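Local atomic coordinates of chorismate synthase (Campylobacter jejuni, PDB entry 1SQ1), a protein that probably catalyses the FMNH2-dependent anti-1,4-elimination of phosphate from 5-enolpyruvylshikimate-3-phosphate to give chorismate, the branch-point precursor of the aromatic amino acids. Residues 32-37 / 138-143; 145-150 / 213-218; 4-9 / 344-349. One frame throughout, in Å; residues are numbered along the deposited sequence.

In the fold
The three contacts surround the C-terminal ends of helices 128-143 and 325-346, with centres 14 to 16 Å apart. Interaction 3 joins segments near the two ends of the chain, so interactions 1 and 2 both fall inside the loop it closes; these two follow in series, interaction 1 ending on helix 128-143 and interaction 2 starting just beyond it, on the way into strand 148-156. Leu-344 ties the group together, its side chain packing on Leu-141 and Leu-142 of interaction 1 and on Phe-145 and Ile-147 of interaction 2. All three contacts touch the second subunit, which places this end of the helical layer at an interface of the homotetramer.

Interaction 1: 32-37 / 138-143; sequences VKFDEE and AAMLLR
A chi1 of -168° in Phe-34 sets CG beside the carbonyl carbon, and from there the end of the ring comes nearer the helix although the side chain starts away from it; Met-140, a selenomethionine, has CG anti to the carbonyl carbon (chi1 -72°) and reaches across to meet it. A bend at chi3 then folds the methyl end over the ring. The evidence for a Met-aromatic contact is direct: Met-140 SE lies 3.8 Å from the centroid of the Phe-34 ring and 29° off its normal, over the face. Met-140 CE continues above the same ring, 4.2 Å from the centroid, as a CH-pi contact displaced toward the rim. The base of the chain is touched as well, since Met-140 CB is 4.2 Å from Val-32 CG1 and also 4.2 Å from Lys-33 O. Val-32 CG1 further approaches the helix backbone, 4.0 Å from Met-140 O. Met-140 thus supplies most of the helix's share of the buried area.

Beyond the ring, Asp-35 is the N-cap of helix 36-45; its OD2 accepts from Phe-38 N and, less certainly placed, from Glu-37 N. Lys-33 NZ makes a long salt bridge of 3.6 Å to Asp-35 OD2.

Backbone bonds from Val-32 to Thr-73 and from Phe-34 to Gly-71 fix the loop, and Phe-34 also rests on Val-64 of strand 62-64. Met-140 packs in addition on Leu-39 of helix 36-45, whereas Leu-141 turns to Leu-344 of helix 325-346 and, with Val-32, to Leu-352 of the second subunit.

Interaction 2: 145-150 / 213-218; sequences FDICVQ and GMLIGL
Ile-147 lies across the start of segment 213-218, and its side chain can be traced outward against it. CB passes 4.0 Å from Gly-213 O, and CG1, set anti to the carbonyl carbon (chi1 -65°), comes nearer the same oxygen. The CG2 branch diverges toward the selenium of Met-214, with 4.4 Å between Ile-147 CG2 and Met-214 SE. The extended main branch ends in CD1, which lies 3.8 Å from Leu-215 CG and also reaches Leu-218 CD1 at a looser 4.4 Å. Ile-147 and Leu-215 cross at about a right angle, with the CD1 methyl set against the CG branch point. Leu-215 CD1, which also nears Ile-147 CD1, meets Phe-145 CD1 at 3.7 Å, obliquely to the ring.

The backbones also meet: Gly-213 CA lies 3.5 Å from Asp-146 O, a CA-H...O contact with 159° at the hydrogen. Tyr-359 of the second subunit makes an edge-to-face (T-shaped) pair with Phe-145 and packs on Leu-215 and Leu-218.

Asp-146, with positive phi, is the C-prime residue of a Schellman motif ending helix 128-143; the chain then enters strand 148-156, antiparallel to 205-212, a helix-to-sheet passage belonging to the beta-alpha-beta sandwich of chorismate synthases.

Interaction 3: 4-9 / 344-349; sequences FGTRLK and LLLNAS
Leu-346 and Leu-345, in the last turn of helix 325-346, pack against Thr-6, Arg-7 and Leu-8 in the hairpin loop between antiparallel strands 3-4 and 9-13, part of an outer sheet of the beta-alpha-beta sandwich. The closely packed part centres on the forked end of Leu-346. Its CD2 is 3.6 Å from Thr-6 CG2 and equally 3.6 Å from Arg-7 CB, while the other methyl, CD1, sits 3.7 Å from Thr-6 CB; CD2 therefore bridges Thr-6 and Arg-7, while CD1 stays on Thr-6. Leu-345 uses its CD1 against Leu-8 CG, 3.9 Å away, in the buried interior.

Toward Arg-7's far end the contact loosens. Its CG still passes Leu-345 CB at 4.1 Å, but the bend at chi2 (80°) carries the guanidinium away from the helix of its own chain, and NH1 bonds to Leu-346 O of the second subunit. The reciprocal bond joins Leu-346 O to the second subunit's Arg-7.

Polar groups keep the loop in place: Asp-342 accepts the backbone N-H groups of Thr-6, Arg-7 and Leu-8, and Thr-6 OG1 bonds Asp-224. On the loop itself, Lys-9 NZ curls back to two carbonyls, donating to Gly-5 O at 2.8 Å (C=O...N 149°) and to Thr-6 O at 2.9 Å (125°).

Interaction 1: 32-37 / 138-143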
ATOM      1  N   VAL A  32     -19.477 -14.980  -8.335  1.00 68.52           N
ATOM      2  CA  VAL A  32     -19.482 -14.295  -9.624  1.00 68.55           C
ATOM      3  C   VAL A  32     -19.398 -15.360 -10.710  1.00 70.42           C
ATOM      4  O   VAL A  32     -18.504 -16.221 -10.702  1.00 68.76           O
ATOM      5  CB  VAL A  32     -18.307 -13.277  -9.787  1.00 68.63           C
ATOM      6  CG1 VAL A  32     -18.284 -12.742 -11.216  1.00 67.36           C
ATOM      7  CG2 VAL A  32     -18.496 -12.090  -8.834  1.00 66.94           C
ATOM      8  N   LYS A  33     -20.360 -15.308 -11.625  1.00 71.11           N
ATOM      9  CA  LYS A  33     -20.434 -16.266 -12.712  1.00 74.09           C
ATOM     10  C   LYS A  33     -19.117 -16.184 -13.482  1.00 75.56           C
ATOM     11  O   LYS A  33     -18.831 -15.194 -14.150  1.00 77.57           O
ATOM     12  CB  LYS A  33     -21.637 -15.926 -13.606  1.00 75.73           C
ATOM     13  CG  LYS A  33     -22.012 -17.010 -14.614  1.00 78.84           C
ATOM     14  CD  LYS A  33     -21.178 -16.888 -15.887  1.00 80.68           C
ATOM     15  CE  LYS A  33     -21.048 -18.226 -16.647  1.00 80.60           C
ATOM     16  NZ  LYS A  33     -20.328 -18.057 -17.972  1.00 80.08           N
ATOM     17  N   PHE A  34     -18.299 -17.221 -13.368  1.00 78.54           N
ATOM     18  CA  PHE A  34     -17.020 -17.224 -14.054  1.00 81.43           C
ATOM     19  C   PHE A  34     -17.130 -17.800 -15.465  1.00 83.11           C
ATOM     20  O   PHE A  34     -17.190 -19.015 -15.655  1.00 84.51           O
ATOM     21  CB  PHE A  34     -15.991 -18.001 -13.227  1.00 82.46           C
ATOM     22  CG  PHE A  34     -14.577 -17.823 -13.698  1.00 83.45           C
ATOM     23  CD1 PHE A  34     -14.023 -18.696 -14.628  1.00 83.09           C
ATOM     24  CD2 PHE A  34     -13.798 -16.769 -13.217  1.00 83.58           C
ATOM     25  CE1 PHE A  34     -12.714 -18.531 -15.071  1.00 83.05           C
ATOM     26  CE2 PHE A  34     -12.488 -16.592 -13.653  1.00 84.18           C
ATOM     27  CZ  PHE A  34     -11.943 -17.478 -14.582  1.00 84.00           C
ATOM     28  N   ASP A  35     -17.162 -16.910 -16.451  1.00 84.60           N
ATOM     29  CA  ASP A  35     -17.262 -17.299 -17.851  1.00 85.67           C
ATOM     30  C   ASP A  35     -15.875 -17.576 -18.408  1.00 86.71           C
ATOM     31  O   ASP A  35     -15.283 -16.714 -19.061  1.00 85.51           O
ATOM     32  CB  ASP A  35     -17.925 -16.178 -18.655  1.00 86.16           C
ATOM     33  CG  ASP A  35     -18.083 -16.524 -20.122  1.00 86.31           C
ATOM     34  OD1 ASP A  35     -18.552 -15.650 -20.885  1.00 87.30           O
ATOM     35  OD2 ASP A  35     -17.747 -17.663 -20.511  1.00 85.30           O
ATOM     36  N   GLU A  36     -15.367 -18.783 -18.159  1.00 88.18           N
ATOM     37  CA  GLU A  36     -14.036 -19.154 -18.625  1.00 89.90           C
ATOM     38  C   GLU A  36     -13.913 -19.130 -20.135  1.00 89.82           C
ATOM     39  O   GLU A  36     -12.827 -19.313 -20.674  1.00 90.73           O
ATOM     40  CB  GLU A  36     -13.642 -20.533 -18.103  1.00 91.31           C
ATOM     41  CG  GLU A  36     -12.134 -20.757 -18.128  1.00 94.88           C
ATOM     42  CD  GLU A  36     -11.696 -21.987 -17.344  1.00 98.49           C
ATOM     43  OE1 GLU A  36     -12.166 -22.170 -16.193  1.00 98.96           O
ATOM     44  OE2 GLU A  36     -10.863 -22.761 -17.870  1.00 99.76           O
ATOM     45  N   GLU A  37     -15.027 -18.905 -20.817  1.00 91.38           N
ATOM     46  CA  GLU A  37     -15.022 -18.847 -22.269  1.00 92.42           C
ATOM     47  C   GLU A  37     -14.626 -17.440 -22.662  1.00 90.99           C
ATOM     48  O   GLU A  37     -13.687 -17.237 -23.430  1.00 91.05           O
ATOM     49  CB  GLU A  37     -16.409 -19.182 -22.822  1.00 95.42           C
ATOM     50  CG  GLU A  37     -16.440 -19.328 -24.335  1.00100.87           C
ATOM     51  CD  GLU A  37     -17.764 -19.855 -24.865  1.00102.99           C
ATOM     52  OE1 GLU A  37     -18.804 -19.186 -24.654  1.00103.84           O
ATOM     53  OE2 GLU A  37     -17.756 -20.939 -25.497  1.00103.94           O
ATOM     54  N   ALA A 138     -11.711  -9.443 -14.520  1.00 58.06           N
ATOM     55  CA  ALA A 138     -12.336  -8.269 -13.946  1.00 58.20           C
ATOM     56  C   ALA A 138     -13.590  -7.869 -14.699  1.00 58.73           C
ATOM     57  O   ALA A 138     -14.505  -7.303 -14.110  1.00 58.99           O
ATOM     58  CB  ALA A 138     -11.352  -7.110 -13.898  1.00 58.31           C
ATOM     59  N   ALA A 139     -13.646  -8.156 -15.996  1.00 59.97           N
ATOM     60  CA  ALA A 139     -14.834  -7.795 -16.773  1.00 61.16           C
ATOM     61  C   ALA A 139     -16.029  -8.603 -16.276  1.00 63.64           C
ATOM     62  O   ALA A 139     -17.168  -8.147 -16.358  1.00 64.64           O
ATOM     63  CB  ALA A 139     -14.609  -8.048 -18.251  1.00 59.29           C
HETATM   64  N   MSE A 140     -15.766  -9.799 -15.753  1.00 64.54           N
HETATM   65  CA  MSE A 140     -16.830 -10.627 -15.229  1.00 64.87           C
HETATM   66  C   MSE A 140     -17.552  -9.896 -14.105  1.00 64.12           C
HETATM   67  O   MSE A 140     -18.771  -9.937 -14.025  1.00 65.33           O
HETATM   68  CB  MSE A 140     -16.265 -11.968 -14.760  1.00 67.88           C
HETATM   69  CG  MSE A 140     -15.848 -12.878 -15.911  1.00 72.65           C
HETATM   70 SE   MSE A 140     -14.746 -14.378 -15.372  1.00 85.09          SE
HETATM   71  CE  MSE A 140     -13.458 -14.365 -16.825  1.00 79.12           C
ATOM     72  N   LEU A 141     -16.815  -9.207 -13.244  1.00 64.71           N
ATOM     73  CA  LEU A 141     -17.451  -8.457 -12.158  1.00 65.39           C
ATOM     74  C   LEU A 141     -18.134  -7.211 -12.715  1.00 66.56           C
ATOM     75  O   LEU A 141     -19.129  -6.754 -12.171  1.00 67.68           O
ATOM     76  CB  LEU A 141     -16.415  -8.060 -11.094  1.00 64.27           C
ATOM     77  CG  LEU A 141     -16.801  -7.240  -9.850  1.00 63.79           C
ATOM     78  CD1 LEU A 141     -16.694  -5.767 -10.125  1.00 64.18           C
ATOM     79  CD2 LEU A 141     -18.200  -7.605  -9.401  1.00 64.99           C
ATOM     80  N   LEU A 142     -17.599  -6.675 -13.809  1.00 68.20           N
ATOM     81  CA  LEU A 142     -18.157  -5.486 -14.445  1.00 69.34           C
ATOM     82  C   LEU A 142     -19.478  -5.760 -15.151  1.00 71.12           C
ATOM     83  O   LEU A 142     -20.355  -4.894 -15.211  1.00 71.41           O
ATOM     84  CB  LEU A 142     -17.159  -4.903 -15.447  1.00 68.84           C
ATOM     85  CG  LEU A 142     -15.975  -4.126 -14.867  1.00 67.48           C
ATOM     86  CD1 LEU A 142     -15.119  -3.592 -16.001  1.00 65.55           C
ATOM     87  CD2 LEU A 142     -16.490  -2.971 -14.015  1.00 67.00           C
ATOM     88  N   ARG A 143     -19.610  -6.962 -15.700  1.00 73.24           N
ATOM     89  CA  ARG A 143     -20.832  -7.355 -16.390  1.00 73.57           C
ATOM     90  C   ARG A 143     -21.986  -7.345 -15.391  1.00 72.84           C
ATOM     91  O   ARG A 143     -23.096  -6.937 -15.726  1.00 72.47           O
ATOM     92  CB  ARG A 143     -20.688  -8.756 -17.009  1.00 75.13           C
ATOM     93  CG  ARG A 143     -21.878  -9.168 -17.873  1.00 81.13           C
ATOM     94  CD  ARG A 143     -21.751 -10.583 -18.454  1.00 86.13           C
ATOM     95  NE  ARG A 143     -22.917 -10.954 -19.270  1.00 90.15           N
ATOM     96  CZ  ARG A 143     -23.101 -10.607 -20.545  1.00 92.11           C
ATOM     97  NH1 ARG A 143     -24.202 -10.990 -21.186  1.00 92.65           N
ATOM     98  NH2 ARG A 143     -22.184  -9.894 -21.194  1.00 91.75           N
TER

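Interaction 2: 145-150 / 213-218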
ATOM      1  N   PHE A 145     -22.718  -5.373 -13.367  1.00 66.51           N
ATOM      2  CA  PHE A 145     -23.232  -4.010 -13.199  1.00 64.47           C
ATOM      3  C   PHE A 145     -23.475  -3.382 -14.562  1.00 65.58           C
ATOM      4  O   PHE A 145     -23.707  -2.174 -14.685  1.00 63.24           O
ATOM      5  CB  PHE A 145     -22.241  -3.145 -12.418  1.00 61.75           C
ATOM      6  CG  PHE A 145     -22.149  -3.494 -10.961  1.00 59.00           C
ATOM      7  CD1 PHE A 145     -22.662  -2.635  -9.995  1.00 57.56           C
ATOM      8  CD2 PHE A 145     -21.558  -4.686 -10.552  1.00 56.29           C
ATOM      9  CE1 PHE A 145     -22.592  -2.958  -8.650  1.00 57.02           C
ATOM     10  CE2 PHE A 145     -21.484  -5.017  -9.213  1.00 55.63           C
ATOM     11  CZ  PHE A 145     -22.000  -4.155  -8.255  1.00 56.41           C
ATOM     12  N   ASP A 146     -23.424  -4.231 -15.580  1.00 67.46           N
ATOM     13  CA  ASP A 146     -23.615  -3.827 -16.968  1.00 70.82           C
ATOM     14  C   ASP A 146     -22.736  -2.683 -17.400  1.00 71.14           C
ATOM     15  O   ASP A 146     -23.199  -1.707 -18.002  1.00 71.69           O
ATOM     16  CB  ASP A 146     -25.081  -3.503 -17.260  1.00 74.01           C
ATOM     17  CG  ASP A 146     -25.866  -4.740 -17.642  1.00 77.64           C
ATOM     18  OD1 ASP A 146     -25.369  -5.478 -18.532  1.00 77.56           O
ATOM     19  OD2 ASP A 146     -26.962  -4.972 -17.070  1.00 79.38           O
ATOM     20  N   ILE A 147     -21.455  -2.825 -17.078  1.00 70.45           N
ATOM     21  CA  ILE A 147     -20.446  -1.851 -17.443  1.00 68.52           C
ATOM     22  C   ILE A 147     -19.689  -2.533 -18.578  1.00 68.47           C
ATOM     23  O   ILE A 147     -19.156  -3.636 -18.423  1.00 67.68           O
ATOM     24  CB  ILE A 147     -19.513  -1.538 -16.251  1.00 67.07           C
ATOM     25  CG1 ILE A 147     -20.321  -0.859 -15.143  1.00 65.50           C
ATOM     26  CG2 ILE A 147     -18.388  -0.618 -16.694  1.00 66.73           C
ATOM     27  CD1 ILE A 147     -19.527  -0.514 -13.894  1.00 65.22           C
ATOM     28  N   CYS A 148     -19.670  -1.886 -19.731  1.00 68.36           N
ATOM     29  CA  CYS A 148     -19.009  -2.461 -20.881  1.00 68.35           C
ATOM     30  C   CYS A 148     -17.831  -1.623 -21.324  1.00 68.36           C
ATOM     31  O   CYS A 148     -17.941  -0.404 -21.462  1.00 68.98           O
ATOM     32  CB  CYS A 148     -20.004  -2.607 -22.025  1.00 67.62           C
ATOM     33  SG  CYS A 148     -19.402  -3.626 -23.364  1.00 67.65           S
ATOM     34  N   VAL A 149     -16.704  -2.289 -21.540  1.00 68.37           N
ATOM     35  CA  VAL A 149     -15.486  -1.623 -21.980  1.00 69.54           C
ATOM     36  C   VAL A 149     -15.052  -2.223 -23.314  1.00 70.05           C
ATOM     37  O   VAL A 149     -14.856  -3.434 -23.424  1.00 71.73           O
ATOM     38  CB  VAL A 149     -14.348  -1.792 -20.939  1.00 68.65           C
ATOM     39  CG1 VAL A 149     -13.072  -1.148 -21.451  1.00 68.15           C
ATOM     40  CG2 VAL A 149     -14.752  -1.150 -19.620  1.00 66.99           C
ATOM     41  N   GLN A 150     -14.914  -1.373 -24.326  1.00 69.66           N
ATOM     42  CA  GLN A 150     -14.506  -1.813 -25.654  1.00 68.88           C
ATOM     43  C   GLN A 150     -13.548  -0.802 -26.262  1.00 67.88           C
ATOM     44  O   GLN A 150     -13.656   0.394 -25.993  1.00 67.77           O
ATOM     45  CB  GLN A 150     -15.736  -1.978 -26.546  1.00 71.28           C
ATOM     46  CG  GLN A 150     -16.958  -1.210 -26.048  1.00 70.86           C
ATOM     47  CD  GLN A 150     -18.214  -1.520 -26.841  1.00 70.47           C
ATOM     48  OE1 GLN A 150     -18.393  -2.640 -27.334  1.00 69.44           O
ATOM     49  NE2 GLN A 150     -19.102  -0.533 -26.951  1.00 69.08           N
ATOM     50  N   GLY A 213     -22.466   2.255 -19.858  1.00 63.01           N
ATOM     51  CA  GLY A 213     -23.127   1.747 -18.671  1.00 62.94           C
ATOM     52  C   GLY A 213     -22.336   2.147 -17.450  1.00 64.30           C
ATOM     53  O   GLY A 213     -22.211   1.388 -16.491  1.00 66.02           O
HETATM   54  N   MSE A 214     -21.785   3.352 -17.486  1.00 63.78           N
HETATM   55  CA  MSE A 214     -20.986   3.838 -16.377  1.00 64.57           C
HETATM   56  C   MSE A 214     -21.806   4.236 -15.157  1.00 63.77           C
HETATM   57  O   MSE A 214     -22.812   4.936 -15.282  1.00 65.29           O
HETATM   58  CB  MSE A 214     -20.134   5.025 -16.833  1.00 68.13           C
HETATM   59  CG  MSE A 214     -18.828   4.628 -17.505  1.00 71.72           C
HETATM   60 SE   MSE A 214     -17.676   3.692 -16.267  1.00 78.88          SE
HETATM   61  CE  MSE A 214     -17.446   5.126 -14.988  1.00 73.58           C
ATOM     62  N   LEU A 215     -21.374   3.783 -13.979  1.00 60.53           N
ATOM     63  CA  LEU A 215     -22.055   4.131 -12.735  1.00 58.07           C
ATOM     64  C   LEU A 215     -21.560   5.523 -12.371  1.00 57.42           C
ATOM     65  O   LEU A 215     -20.759   6.087 -13.103  1.00 57.24           O
ATOM     66  CB  LEU A 215     -21.704   3.134 -11.621  1.00 54.38           C
ATOM     67  CG  LEU A 215     -21.962   1.666 -11.969  1.00 52.38           C
ATOM     68  CD1 LEU A 215     -21.550   0.766 -10.821  1.00 50.94           C
ATOM     69  CD2 LEU A 215     -23.422   1.482 -12.304  1.00 50.99           C
ATOM     70  N   ILE A 216     -22.030   6.082 -11.261  1.00 57.97           N
ATOM     71  CA  ILE A 216     -21.587   7.410 -10.841  1.00 58.26           C
ATOM     72  C   ILE A 216     -20.784   7.309  -9.557  1.00 58.08           C
ATOM     73  O   ILE A 216     -21.068   6.474  -8.716  1.00 59.34           O
ATOM     74  CB  ILE A 216     -22.785   8.362 -10.609  1.00 59.12           C
ATOM     75  CG1 ILE A 216     -23.338   8.840 -11.952  1.00 60.06           C
ATOM     76  CG2 ILE A 216     -22.365   9.567  -9.774  1.00 59.25           C
ATOM     77  CD1 ILE A 216     -24.554   9.718 -11.826  1.00 58.08           C
ATOM     78  N   GLY A 217     -19.759   8.137  -9.417  1.00 59.13           N
ATOM     79  CA  GLY A 217     -18.968   8.089  -8.204  1.00 59.51           C
ATOM     80  C   GLY A 217     -17.786   7.136  -8.200  1.00 58.66           C
ATOM     81  O   GLY A 217     -17.111   7.021  -7.185  1.00 59.35           O
ATOM     82  N   LEU A 218     -17.536   6.439  -9.303  1.00 56.46           N
ATOM     83  CA  LEU A 218     -16.388   5.548  -9.357  1.00 55.95           C
ATOM     84  C   LEU A 218     -15.102   6.377  -9.384  1.00 57.03           C
ATOM     85  O   LEU A 218     -14.875   7.161 -10.303  1.00 59.18           O
ATOM     86  CB  LEU A 218     -16.463   4.663 -10.592  1.00 54.10           C
ATOM     87  CG  LEU A 218     -17.524   3.575 -10.485  1.00 53.33           C
ATOM     88  CD1 LEU A 218     -17.542   2.740 -11.750  1.00 51.72           C
ATOM     89  CD2 LEU A 218     -17.219   2.700  -9.280  1.00 53.17           C
TER

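Interaction 3: 4-9 / 344-349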
ATOM      1  N   PHE A   4      -0.867  -4.785  -9.061  1.00 60.81           N
ATOM      2  CA  PHE A   4      -1.561  -3.573  -9.443  1.00 58.84           C
ATOM      3  C   PHE A   4      -2.962  -3.442  -8.844  1.00 58.74           C
ATOM      4  O   PHE A   4      -3.706  -4.418  -8.750  1.00 59.11           O
ATOM      5  CB  PHE A   4      -1.621  -3.527 -10.970  1.00 58.52           C
ATOM      6  CG  PHE A   4      -2.409  -2.378 -11.526  1.00 57.49           C
ATOM      7  CD1 PHE A   4      -3.605  -2.607 -12.190  1.00 57.52           C
ATOM      8  CD2 PHE A   4      -1.935  -1.075 -11.428  1.00 57.58           C
ATOM      9  CE1 PHE A   4      -4.321  -1.557 -12.751  1.00 59.83           C
ATOM     10  CE2 PHE A   4      -2.642  -0.014 -11.987  1.00 59.39           C
ATOM     11  CZ  PHE A   4      -3.838  -0.255 -12.652  1.00 60.25           C
ATOM     12  N   GLY A   5      -3.310  -2.218  -8.444  1.00 57.78           N
ATOM     13  CA  GLY A   5      -4.618  -1.948  -7.874  1.00 55.16           C
ATOM     14  C   GLY A   5      -4.646  -1.742  -6.370  1.00 54.95           C
ATOM     15  O   GLY A   5      -3.791  -2.258  -5.645  1.00 55.94           O
ATOM     16  N   THR A   6      -5.635  -0.985  -5.897  1.00 53.21           N
ATOM     17  CA  THR A   6      -5.801  -0.731  -4.467  1.00 50.54           C
ATOM     18  C   THR A   6      -6.472  -1.922  -3.784  1.00 50.87           C
ATOM     19  O   THR A   6      -5.867  -2.590  -2.959  1.00 50.44           O
ATOM     20  CB  THR A   6      -6.689   0.481  -4.205  1.00 48.39           C
ATOM     21  OG1 THR A   6      -6.255   1.585  -5.004  1.00 49.70           O
ATOM     22  CG2 THR A   6      -6.617   0.864  -2.756  1.00 45.68           C
ATOM     23  N   ARG A   7      -7.726  -2.185  -4.139  1.00 51.11           N
ATOM     24  CA  ARG A   7      -8.474  -3.285  -3.544  1.00 53.28           C
ATOM     25  C   ARG A   7      -8.465  -4.545  -4.415  1.00 52.75           C
ATOM     26  O   ARG A   7      -8.448  -5.658  -3.888  1.00 52.08           O
ATOM     27  CB  ARG A   7      -9.916  -2.840  -3.271  1.00 56.89           C
ATOM     28  CG  ARG A   7     -10.734  -3.788  -2.407  1.00 61.36           C
ATOM     29  CD  ARG A   7     -10.406  -3.612  -0.931  1.00 67.15           C
ATOM     30  NE  ARG A   7     -11.010  -4.634  -0.068  1.00 71.41           N
ATOM     31  CZ  ARG A   7     -10.841  -5.949  -0.219  1.00 73.47           C
ATOM     32  NH1 ARG A   7     -11.418  -6.805   0.614  1.00 74.84           N
ATOM     33  NH2 ARG A   7     -10.105  -6.417  -1.218  1.00 75.57           N
ATOM     34  N   LEU A   8      -8.491  -4.369  -5.737  1.00 52.74           N
ATOM     35  CA  LEU A   8      -8.474  -5.484  -6.697  1.00 52.31           C
ATOM     36  C   LEU A   8      -7.056  -5.576  -7.285  1.00 53.94           C
ATOM     37  O   LEU A   8      -6.793  -5.139  -8.404  1.00 56.50           O
ATOM     38  CB  LEU A   8      -9.477  -5.231  -7.828  1.00 49.37           C
ATOM     39  CG  LEU A   8     -10.155  -6.428  -8.502  1.00 47.58           C
ATOM     40  CD1 LEU A   8      -9.971  -6.363 -10.012  1.00 44.73           C
ATOM     41  CD2 LEU A   8      -9.608  -7.717  -7.941  1.00 45.45           C
ATOM     42  N   LYS A   9      -6.152  -6.156  -6.506  1.00 54.47           N
ATOM     43  CA  LYS A   9      -4.753  -6.308  -6.864  1.00 52.08           C
ATOM     44  C   LYS A   9      -4.454  -7.339  -7.934  1.00 51.65           C
ATOM     45  O   LYS A   9      -4.701  -8.514  -7.740  1.00 52.92           O
ATOM     46  CB  LYS A   9      -3.966  -6.655  -5.606  1.00 50.94           C
ATOM     47  CG  LYS A   9      -4.116  -5.628  -4.514  1.00 49.39           C
ATOM     48  CD  LYS A   9      -3.082  -5.797  -3.422  1.00 46.60           C
ATOM     49  CE  LYS A   9      -3.204  -4.656  -2.445  1.00 43.74           C
ATOM     50  NZ  LYS A   9      -3.097  -3.375  -3.178  1.00 43.93           N
ATOM     51  N   LEU A 344     -14.809   0.080  -8.372  1.00 60.08           N
ATOM     52  CA  LEU A 344     -16.130  -0.463  -8.070  1.00 59.64           C
ATOM     53  C   LEU A 344     -16.162  -1.046  -6.655  1.00 59.80           C
ATOM     54  O   LEU A 344     -17.155  -0.901  -5.936  1.00 60.06           O
ATOM     55  CB  LEU A 344     -16.483  -1.530  -9.119  1.00 59.48           C
ATOM     56  CG  LEU A 344     -17.943  -1.894  -9.376  1.00 56.34           C
ATOM     57  CD1 LEU A 344     -18.048  -2.740 -10.630  1.00 55.23           C
ATOM     58  CD2 LEU A 344     -18.477  -2.628  -8.191  1.00 56.39           C
ATOM     59  N   LEU A 345     -15.069  -1.700  -6.263  1.00 57.79           N
ATOM     60  CA  LEU A 345     -14.959  -2.285  -4.935  1.00 57.25           C
ATOM     61  C   LEU A 345     -14.562  -1.200  -3.920  1.00 57.65           C
ATOM     62  O   LEU A 345     -15.079  -1.154  -2.807  1.00 58.39           O
ATOM     63  CB  LEU A 345     -13.931  -3.417  -4.955  1.00 56.05           C
ATOM     64  CG  LEU A 345     -14.299  -4.567  -5.902  1.00 56.84           C
ATOM     65  CD1 LEU A 345     -13.107  -5.483  -6.166  1.00 56.33           C
ATOM     66  CD2 LEU A 345     -15.439  -5.349  -5.296  1.00 55.67           C
ATOM     67  N   LEU A 346     -13.660  -0.310  -4.311  1.00 57.53           N
ATOM     68  CA  LEU A 346     -13.232   0.758  -3.424  1.00 58.16           C
ATOM     69  C   LEU A 346     -14.368   1.663  -2.981  1.00 59.95           C
ATOM     70  O   LEU A 346     -14.419   2.093  -1.834  1.00 58.66           O
ATOM     71  CB  LEU A 346     -12.189   1.625  -4.108  1.00 56.93           C
ATOM     72  CG  LEU A 346     -10.799   1.029  -4.263  1.00 56.06           C
ATOM     73  CD1 LEU A 346      -9.946   2.012  -5.048  1.00 54.01           C
ATOM     74  CD2 LEU A 346     -10.200   0.735  -2.893  1.00 52.89           C
ATOM     75  N   ASN A 347     -15.274   1.959  -3.903  1.00 62.44           N
ATOM     76  CA  ASN A 347     -16.379   2.854  -3.616  1.00 64.75           C
ATOM     77  C   ASN A 347     -17.554   2.156  -2.933  1.00 66.57           C
ATOM     78  O   ASN A 347     -18.618   2.746  -2.740  1.00 66.09           O
ATOM     79  CB  ASN A 347     -16.838   3.494  -4.916  1.00 65.39           C
ATOM     80  CG  ASN A 347     -17.659   4.726  -4.690  1.00 66.40           C
ATOM     81  OD1 ASN A 347     -17.140   5.751  -4.245  1.00 68.37           O
ATOM     82  ND2 ASN A 347     -18.952   4.642  -4.987  1.00 66.25           N
ATOM     83  N   ALA A 348     -17.357   0.896  -2.562  1.00 67.74           N
ATOM     84  CA  ALA A 348     -18.410   0.131  -1.917  1.00 69.45           C
ATOM     85  C   ALA A 348     -18.827   0.743  -0.591  1.00 70.73           C
ATOM     86  O   ALA A 348     -19.979   1.130  -0.402  1.00 72.13           O
ATOM     87  CB  ALA A 348     -17.946  -1.299  -1.705  1.00 68.86           C
ATOM     88  N   SER A 349     -17.872   0.832   0.321  1.00 72.05           N
ATOM     89  CA  SER A 349     -18.106   1.363   1.655  1.00 73.53           C
ATOM     90  C   SER A 349     -17.970   2.884   1.788  1.00 74.16           C
ATOM     91  O   SER A 349     -17.564   3.379   2.838  1.00 74.40           O
ATOM     92  CB  SER A 349     -17.145   0.671   2.630  1.00 74.38           C
ATOM     93  OG  SER A 349     -15.806   0.683   2.132  1.00 75.37           O
TER